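Local coordinates for periplasmic lipopolysaccharide transport protein LPTH (Pseudomonas aeruginosa, PDB 4UU4) that binds lipopolysaccharide and is required for its translocation across the periplasm from the inner to the outer membrane, at residues G53-T58 with N67-K72; T62-N67 with V82-K87; D122-I127 with E136-D141. All coordinates share one frame; numbering follows the deposited sequence.

Overall arrangement
LptH illustrates how a beta-jellyroll is closed by repeated local joints between two antiparallel sheets. From the N terminus, contact 1 comes first: residues 53-58, in one sheet, meet 67-72 in the other, closing a loop that contains strand 62-66. That strand then forms contact 2 with 82-87, again from sheet to sheet. The two contacts cross along the chain, share Asn-67 and touch through the main-chain pairs Val-57/Leu-64 and Thr-70/Thr-83. Contact 3 follows in series and repeats the scheme, with 122-127 and 136-141 closing a loop around strand 131-135. Its centre is about 19 Å from that of contact 1, on the opposite side of the chain's centre.

Contact 1 (G53-T58 with N67-K72); sequences GDVVVT and NTVTLK
Val-55 and Val-69 face each other between the two sheets of the beta-jellyroll, where strands 55-58 and 68-72 diverge at 41° after the chain has turned a corner at either segment's start. This is the tight part of the contact. The CG1 methyl of Val-55 lies 3.6 Å from CG2 of Val-69, and the branched CB of Val-55 backs onto that same methyl, so the two side chains interlock obliquely through their branches. Val-57 adds a looser touch further along, its CG1 lying 4.1 Å from CG1 of Val-69. The cluster continues beyond the pair of strands, with Val-35 packing on Val-55 and Val-57 from one sheet and Val-82 on Val-69 from the other.

The opposite end is polar and more open. There Asp-54 and the side chain of Asn-67 lie at the surface, both starting away from the facing segment, and the two corners are tied by a main-chain bond, Gly-53 N donating to Asn-67 O over 3.2 Å. The donor lies in the carbonyl plane, and the N-H points nearly straight at the oxygen (159°). Valine packing meets this polar end at the same carbonyl. With CG1 of Val-55 set opposite the backbone N (chi1 -166°), the other methyl, CG2, falls beside that N and rests 3.5 Å from Asn-67 O.

Contact 2 (T62-N67 with V82-K87); sequences TKLTGN and VTSVGK
Val-85 O is gripped by two successive backbone N-H groups, those of Asn-67 and Thr-68. Asn-67 N stands 2.7 Å from Val-85 O, but the bond is bent: its N-H...O angle is 136°, and the donor is tilted 26° from the carbonyl plane. Two residues thus face one, the pattern of a classic beta bulge, and it falls at the corner where the chain passes from strand 62-66 in one sheet to strand 68-72 in the other.

The Asn-67 side chain folds over the departing end of the second segment. Its CG lies beside its own backbone N (chi1 -60°), which carries the amide over Gly-86, and the aliphatic CG of Lys-87 passes 3.8 Å from OD1 of Asn-67. Near the corners the two chains come close: the CA atoms of Gly-66 and Gly-86 are 4.5 Å apart, an approach made with no side chain on either residue.

On the inner side Ser-84 points toward the facing strand. Its hydroxyl, set opposite the backbone N, is directed at Thr-65 O and appears to donate to it, although the modelled separation is too short to be trusted in detail. The CB of Ser-84 meets CD1 of Leu-64 at 3.6 Å, and Leu-64 in turn packs against Tyr-91, Ile-109 and Tyr-111, lining the interior between the sheets. The chemistry therefore changes from apolar to polar along the contact: leucine fills the space where the strands diverge, while at the converging end the Asn-67 N-H and probably the Ser-84 hydroxyl tie 62-67 to 82-87 through main-chain carbonyls; the Thr-68 bond belongs to the sheet that the chain enters.

Contact 3 (D122-I127 with E136-D141); sequences DQAKVI and EKIVYD
Ile-138 and Ala-124 lose the most surface here, and they meet directly: CB of Ala-124 sits 3.5 Å from CG1 of Ile-138. CG1 lies opposite its own carbonyl carbon (chi1 -65°) and brings CD1 up against the backbone of the first strand, 3.6 Å from Ala-124 O, while CG2, the other branch, packs 3.7 Å from CG2 of Val-126, a methyl that CD1 also approaches. A small alanine and a branched valine thus flank one long side chain, with Leu-120, Val-147 and Ala-149 also packing against it.

Glu-136, third in buried surface, contributes through its main chain. Its carbonyl oxygen accepts a weak, bent bond from Asp-122 N, at 3.0 Å. Its carboxylate turns away to a salt bridge with Arg-151 and to the backbone N-H groups of Ala-152 and Arg-161. Asp-122 likewise sends its carboxylate away, to Thr-158 and Ser-159, so both buried acids anchor the chain that follows strand 147-150.

Strands 124-127 and 137-141 diverge at 46° from this corner, one entering each sheet, with aliphatic side chains filling the wedge between them: the joint of two facing antiparallel sheets that builds the beta-jellyroll of the Lpt proteins.

Contact 1 (G53-T58 with N67-K72)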
loop_
_atom_site.group_PDB
_atom_site.type_symbol
_atom_site.label_atom_id
_atom_site.label_comp_id
_atom_site.label_asym_id
_atom_site.label_seq_id
_atom_site.Cartn_x
_atom_site.Cartn_y
_atom_site.Cartn_z
ATOM N N GLY A 53 -12.251 11.158 1.467
ATOM C CA GLY A 53 -11.819 12.524 1.723
ATOM C C GLY A 53 -10.500 12.648 2.464
ATOM O O GLY A 53 -10.480 12.680 3.695
ATOM N N ASP A 54 -9.402 12.733 1.712
ATOM C CA ASP A 54 -8.057 12.835 2.282
ATOM C C ASP A 54 -7.808 11.761 3.331
ATOM O O ASP A 54 -7.332 12.054 4.426
ATOM C CB ASP A 54 -7.815 14.213 2.906
ATOM C CG ASP A 54 -7.706 15.314 1.876
ATOM O OD1 ASP A 54 -6.735 15.296 1.087
ATOM O OD2 ASP A 54 -8.583 16.208 1.869
ATOM N N VAL A 55 -8.136 10.522 2.991
ATOM C CA VAL A 55 -8.036 9.414 3.929
ATOM C C VAL A 55 -6.593 9.099 4.311
ATOM O O VAL A 55 -5.716 8.946 3.442
ATOM C CB VAL A 55 -8.695 8.160 3.353
ATOM C CG1 VAL A 55 -8.910 7.123 4.441
ATOM C CG2 VAL A 55 -10.004 8.533 2.690
ATOM N N VAL A 56 -6.368 9.020 5.622
ATOM C CA VAL A 56 -5.084 8.641 6.194
ATOM C C VAL A 56 -5.276 7.505 7.194
ATOM O O VAL A 56 -5.860 7.698 8.253
ATOM C CB VAL A 56 -4.431 9.814 6.954
ATOM C CG1 VAL A 56 -2.999 9.464 7.344
ATOM C CG2 VAL A 56 -4.469 11.079 6.122
ATOM N N VAL A 57 -4.784 6.318 6.859
ATOM C CA VAL A 57 -4.782 5.206 7.802
ATOM C C VAL A 57 -3.361 4.894 8.278
ATOM O O VAL A 57 -2.461 4.673 7.474
ATOM C CB VAL A 57 -5.481 3.939 7.221
ATOM C CG1 VAL A 57 -5.647 4.041 5.704
ATOM C CG2 VAL A 57 -4.745 2.660 7.634
ATOM N N THR A 58 -3.156 4.900 9.590
ATOM C CA THR A 58 -1.850 4.574 10.154
ATOM C C THR A 58 -1.911 3.369 11.091
ATOM O O THR A 58 -2.841 3.237 11.893
ATOM C CB THR A 58 -1.226 5.771 10.911
ATOM O OG1 THR A 58 -2.072 6.150 12.001
ATOM C CG2 THR A 58 -1.029 6.965 9.981
ATOM N N ASN A 67 -7.698 8.939 -1.762
ATOM C CA ASN A 67 -8.977 9.603 -1.897
ATOM C C ASN A 67 -10.059 8.703 -1.335
ATOM O O ASN A 67 -10.976 9.162 -0.655
ATOM C CB ASN A 67 -9.267 9.916 -3.360
ATOM C CG ASN A 67 -8.230 10.823 -3.964
ATOM O OD1 ASN A 67 -7.748 10.585 -5.074
ATOM N ND2 ASN A 67 -7.868 11.868 -3.233
ATOM N N THR A 68 -9.937 7.409 -1.614
ATOM C CA THR A 68 -10.925 6.457 -1.128
ATOM C C THR A 68 -10.272 5.177 -0.625
ATOM O O THR A 68 -9.511 4.524 -1.350
ATOM C CB THR A 68 -11.943 6.099 -2.219
ATOM O OG1 THR A 68 -12.431 7.298 -2.833
ATOM C CG2 THR A 68 -13.103 5.303 -1.629
ATOM N N VAL A 69 -10.589 4.815 0.615
ATOM C CA VAL A 69 -10.013 3.626 1.230
ATOM C C VAL A 69 -11.084 2.648 1.710
ATOM O O VAL A 69 -12.043 3.034 2.360
ATOM C CB VAL A 69 -9.074 4.007 2.389
ATOM C CG1 VAL A 69 -8.542 2.765 3.088
ATOM C CG2 VAL A 69 -7.920 4.847 1.862
ATOM N N THR A 70 -10.926 1.377 1.370
ATOM C CA THR A 70 -11.844 0.353 1.840
ATOM C C THR A 70 -11.108 -0.668 2.697
ATOM O O THR A 70 -10.070 -1.188 2.291
ATOM C CB THR A 70 -12.521 -0.384 0.673
ATOM O OG1 THR A 70 -13.208 0.557 -0.161
ATOM C CG2 THR A 70 -13.515 -1.408 1.203
ATOM N N LEU A 71 -11.649 -0.941 3.885
ATOM C CA LEU A 71 -11.151 -2.016 4.734
ATOM C C LEU A 71 -12.082 -3.207 4.638
ATOM O O LEU A 71 -13.295 -3.073 4.838
ATOM C CB LEU A 71 -11.077 -1.581 6.195
ATOM C CG LEU A 71 -10.471 -0.223 6.526
ATOM C CD1 LEU A 71 -10.286 -0.082 8.027
ATOM C CD2 LEU A 71 -9.163 -0.030 5.813
ATOM N N LYS A 72 -11.517 -4.371 4.335
ATOM C CA LYS A 72 -12.299 -5.599 4.370
ATOM C C LYS A 72 -11.876 -6.398 5.588
ATOM O O LYS A 72 -10.686 -6.524 5.866
ATOM C CB LYS A 72 -12.098 -6.411 3.093
ATOM C CG LYS A 72 -12.517 -5.674 1.829
ATOM C CD LYS A 72 -12.249 -6.511 0.587
ATOM C CE LYS A 72 -12.698 -5.799 -0.685
ATOM N NZ LYS A 72 -11.843 -4.627 -1.039
#

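Contact 2 (T62-N67 with V82-K87)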
loop_
_atom_site.group_PDB
_atom_site.type_symbol
_atom_site.label_atom_id
_atom_site.label_comp_id
_atom_site.label_asym_id
_atom_site.label_seq_id
_atom_site.Cartn_x
_atom_site.Cartn_y
_atom_site.Cartn_z
ATOM N N THR A 62 3.510 2.083 9.684
ATOM C CA THR A 62 2.868 1.955 8.386
ATOM C C THR A 62 1.892 3.106 8.161
ATOM O O THR A 62 1.239 3.570 9.098
ATOM C CB THR A 62 2.132 0.609 8.280
ATOM O OG1 THR A 62 3.077 -0.461 8.404
ATOM C CG2 THR A 62 1.412 0.484 6.954
ATOM N N LYS A 63 1.802 3.580 6.925
ATOM C CA LYS A 63 0.846 4.629 6.594
ATOM C C LYS A 63 0.301 4.454 5.178
ATOM O O LYS A 63 1.047 4.178 4.244
ATOM C CB LYS A 63 1.483 6.012 6.773
ATOM C CG LYS A 63 0.514 7.168 6.597
ATOM C CD LYS A 63 1.131 8.489 7.016
ATOM C CE LYS A 63 2.231 8.916 6.068
ATOM N NZ LYS A 63 2.768 10.259 6.416
ATOM N N LEU A 64 -1.012 4.597 5.039
ATOM C CA LEU A 64 -1.686 4.525 3.754
ATOM C C LEU A 64 -2.454 5.821 3.593
ATOM O O LEU A 64 -3.109 6.269 4.528
ATOM C CB LEU A 64 -2.666 3.350 3.724
ATOM C CG LEU A 64 -2.451 2.243 2.692
ATOM C CD1 LEU A 64 -2.175 2.828 1.309
ATOM C CD2 LEU A 64 -1.334 1.315 3.134
ATOM N N THR A 65 -2.366 6.439 2.420
ATOM C CA THR A 65 -3.198 7.604 2.139
ATOM C C THR A 65 -3.999 7.369 0.871
ATOM O O THR A 65 -3.730 6.426 0.129
ATOM C CB THR A 65 -2.385 8.907 1.994
ATOM O OG1 THR A 65 -1.645 8.882 0.770
ATOM C CG2 THR A 65 -1.436 9.093 3.168
ATOM N N GLY A 66 -4.996 8.212 0.632
ATOM C CA GLY A 66 -5.779 8.079 -0.585
ATOM C C GLY A 66 -7.021 8.942 -0.619
ATOM O O GLY A 66 -7.349 9.611 0.356
ATOM N N ASN A 67 -7.698 8.939 -1.762
ATOM C CA ASN A 67 -8.977 9.603 -1.897
ATOM C C ASN A 67 -10.059 8.703 -1.335
ATOM O O ASN A 67 -10.976 9.162 -0.655
ATOM C CB ASN A 67 -9.267 9.916 -3.360
ATOM C CG ASN A 67 -8.230 10.823 -3.964
ATOM O OD1 ASN A 67 -7.748 10.585 -5.074
ATOM N ND2 ASN A 67 -7.868 11.868 -3.233
ATOM N N VAL A 82 -6.528 -3.691 3.140
ATOM C CA VAL A 82 -6.823 -2.268 3.087
ATOM C C VAL A 82 -6.519 -1.759 1.682
ATOM O O VAL A 82 -5.358 -1.627 1.309
ATOM C CB VAL A 82 -5.945 -1.492 4.091
ATOM C CG1 VAL A 82 -6.196 0.004 3.986
ATOM C CG2 VAL A 82 -6.192 -1.992 5.506
ATOM N N THR A 83 -7.553 -1.477 0.898
ATOM C CA THR A 83 -7.343 -0.995 -0.462
ATOM C C THR A 83 -7.505 0.518 -0.545
ATOM O O THR A 83 -8.559 1.051 -0.209
ATOM C CB THR A 83 -8.309 -1.654 -1.459
ATOM O OG1 THR A 83 -8.217 -3.078 -1.348
ATOM C CG2 THR A 83 -7.969 -1.241 -2.879
ATOM N N SER A 84 -6.456 1.200 -0.996
ATOM C CA SER A 84 -6.485 2.645 -1.189
ATOM C C SER A 84 -6.415 3.042 -2.664
ATOM O O SER A 84 -5.737 2.394 -3.472
ATOM C CB SER A 84 -5.345 3.316 -0.419
ATOM O OG SER A 84 -5.386 4.726 -0.571
ATOM N N VAL A 85 -7.124 4.119 -2.993
ATOM C CA VAL A 85 -7.137 4.679 -4.342
ATOM C C VAL A 85 -6.979 6.198 -4.284
ATOM O O VAL A 85 -7.721 6.886 -3.562
ATOM C CB VAL A 85 -8.450 4.337 -5.082
ATOM C CG1 VAL A 85 -8.633 5.236 -6.297
ATOM C CG2 VAL A 85 -8.484 2.861 -5.470
ATOM N N GLY A 86 -6.007 6.705 -5.040
ATOM C CA GLY A 86 -5.727 8.131 -5.120
ATOM C C GLY A 86 -5.027 8.508 -6.420
ATOM O O GLY A 86 -5.040 7.737 -7.380
ATOM N N LYS A 87 -4.424 9.697 -6.456
ATOM C CA LYS A 87 -3.651 10.136 -7.622
ATOM C C LYS A 87 -2.261 10.674 -7.263
ATOM O O LYS A 87 -2.015 11.875 -7.381
ATOM C CB LYS A 87 -4.403 11.229 -8.392
ATOM C CG LYS A 87 -5.924 11.174 -8.321
ATOM C CD LYS A 87 -6.516 10.320 -9.428
ATOM C CE LYS A 87 -8.014 10.545 -9.544
ATOM N NZ LYS A 87 -8.613 9.781 -10.671
#

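Contact 3 (D122-I127 with E136-D141)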
loop_
_atom_site.group_PDB
_atom_site.type_symbol
_atom_site.label_atom_id
_atom_site.label_comp_id
_atom_site.label_asym_id
_atom_site.label_seq_id
_atom_site.Cartn_x
_atom_site.Cartn_y
_atom_site.Cartn_z
ATOM N N ASP A 122 -0.690 0.070 -11.348
ATOM C CA ASP A 122 -0.823 1.278 -12.205
ATOM C C ASP A 122 -0.038 2.563 -11.979
ATOM O O ASP A 122 -0.554 3.533 -11.435
ATOM C CB ASP A 122 -2.266 1.739 -12.285
ATOM C CG ASP A 122 -2.629 2.213 -13.675
ATOM O OD1 ASP A 122 -1.710 2.405 -14.493
ATOM O OD2 ASP A 122 -3.838 2.392 -13.950
ATOM N N GLN A 123 1.200 2.569 -12.448
ATOM C CA GLN A 123 2.252 3.513 -12.084
ATOM C C GLN A 123 2.996 3.183 -10.768
ATOM O O GLN A 123 3.425 4.078 -10.045
ATOM C CB GLN A 123 1.767 4.947 -12.130
ATOM C CG GLN A 123 1.230 5.292 -13.499
ATOM C CD GLN A 123 0.291 6.471 -13.483
ATOM O OE1 GLN A 123 -0.607 6.569 -14.318
ATOM N NE2 GLN A 123 0.493 7.379 -12.538
ATOM N N ALA A 124 3.151 1.890 -10.502
ATOM C CA ALA A 124 3.788 1.422 -9.281
ATOM C C ALA A 124 5.210 1.965 -9.120
ATOM O O ALA A 124 6.080 1.719 -9.954
ATOM C CB ALA A 124 3.790 -0.097 -9.247
ATOM N N LYS A 125 5.439 2.708 -8.042
ATOM C CA LYS A 125 6.768 3.218 -7.738
ATOM C C LYS A 125 7.148 2.812 -6.319
ATOM O O LYS A 125 6.280 2.621 -5.477
ATOM C CB LYS A 125 6.807 4.741 -7.888
ATOM C CG LYS A 125 8.203 5.327 -8.074
ATOM C CD LYS A 125 8.191 6.849 -7.978
ATOM C CE LYS A 125 7.152 7.470 -8.904
ATOM N NZ LYS A 125 7.010 8.944 -8.695
ATOM N N VAL A 126 8.443 2.652 -6.067
ATOM C CA VAL A 126 8.952 2.364 -4.728
ATOM C C VAL A 126 10.291 3.057 -4.526
ATOM O O VAL A 126 11.230 2.832 -5.288
ATOM C CB VAL A 126 9.174 0.854 -4.487
ATOM C CG1 VAL A 126 9.860 0.636 -3.152
ATOM C CG2 VAL A 126 7.870 0.088 -4.528
ATOM N N ILE A 127 10.384 3.896 -3.502
ATOM C CA ILE A 127 11.647 4.541 -3.186
ATOM C C ILE A 127 12.239 3.986 -1.895
ATOM O O ILE A 127 11.728 4.251 -0.802
ATOM C CB ILE A 127 11.501 6.068 -3.080
ATOM C CG1 ILE A 127 10.757 6.619 -4.299
ATOM C CG2 ILE A 127 12.865 6.720 -2.956
ATOM C CD1 ILE A 127 10.428 8.094 -4.200
ATOM N N GLU A 136 4.630 -1.611 -13.800
ATOM C CA GLU A 136 3.187 -1.714 -13.952
ATOM C C GLU A 136 2.580 -2.244 -12.660
ATOM O O GLU A 136 1.470 -1.863 -12.277
ATOM C CB GLU A 136 2.835 -2.653 -15.109
ATOM C CG GLU A 136 2.093 -1.989 -16.257
ATOM C CD GLU A 136 1.666 -2.985 -17.319
ATOM O OE1 GLU A 136 1.402 -4.151 -16.959
ATOM O OE2 GLU A 136 1.600 -2.605 -18.511
ATOM N N LYS A 137 3.316 -3.125 -11.992
ATOM C CA LYS A 137 2.840 -3.737 -10.760
ATOM C C LYS A 137 3.984 -4.144 -9.832
ATOM O O LYS A 137 4.910 -4.848 -10.238
ATOM C CB LYS A 137 1.961 -4.945 -11.088
ATOM C CG LYS A 137 1.597 -5.795 -9.886
ATOM C CD LYS A 137 0.741 -6.974 -10.287
ATOM C CE LYS A 137 0.577 -7.942 -9.132
ATOM N NZ LYS A 137 -0.523 -8.920 -9.356
ATOM N N ILE A 138 3.914 -3.700 -8.581
ATOM C CA ILE A 138 4.956 -4.007 -7.608
ATOM C C ILE A 138 4.397 -4.647 -6.342
ATOM O O ILE A 138 3.576 -4.062 -5.655
ATOM C CB ILE A 138 5.754 -2.750 -7.214
ATOM C CG1 ILE A 138 6.522 -2.202 -8.414
ATOM C CG2 ILE A 138 6.718 -3.069 -6.092
ATOM C CD1 ILE A 138 7.383 -1.008 -8.087
ATOM N N VAL A 139 4.855 -5.855 -6.037
ATOM C CA VAL A 139 4.420 -6.546 -4.834
ATOM C C VAL A 139 5.492 -6.438 -3.752
ATOM O O VAL A 139 6.666 -6.670 -4.012
ATOM C CB VAL A 139 4.102 -8.019 -5.128
ATOM C CG1 VAL A 139 3.462 -8.677 -3.914
ATOM C CG2 VAL A 139 3.186 -8.117 -6.332
ATOM N N TYR A 140 5.085 -6.085 -2.538
ATOM C CA TYR A 140 6.039 -5.830 -1.465
ATOM C C TYR A 140 5.747 -6.610 -0.184
ATOM O O TYR A 140 4.789 -6.316 0.535
ATOM C CB TYR A 140 6.119 -4.328 -1.175
ATOM C CG TYR A 140 7.056 -3.962 -0.047
ATOM C CD1 TYR A 140 8.355 -4.447 -0.009
ATOM C CD2 TYR A 140 6.646 -3.121 0.973
ATOM C CE1 TYR A 140 9.212 -4.111 1.018
ATOM C CE2 TYR A 140 7.496 -2.778 2.004
ATOM C CZ TYR A 140 8.774 -3.275 2.023
ATOM O OH TYR A 140 9.620 -2.933 3.055
ATOM N N ASP A 141 6.581 -7.608 0.085
ATOM C CA ASP A 141 6.547 -8.320 1.353
ATOM C C ASP A 141 7.171 -7.417 2.410
ATOM O O ASP A 141 8.329 -7.037 2.297
ATOM C CB ASP A 141 7.322 -9.635 1.239
ATOM C CG ASP A 141 7.149 -10.532 2.454
ATOM O OD1 ASP A 141 7.310 -10.050 3.595
ATOM O OD2 ASP A 141 6.852 -11.730 2.264
#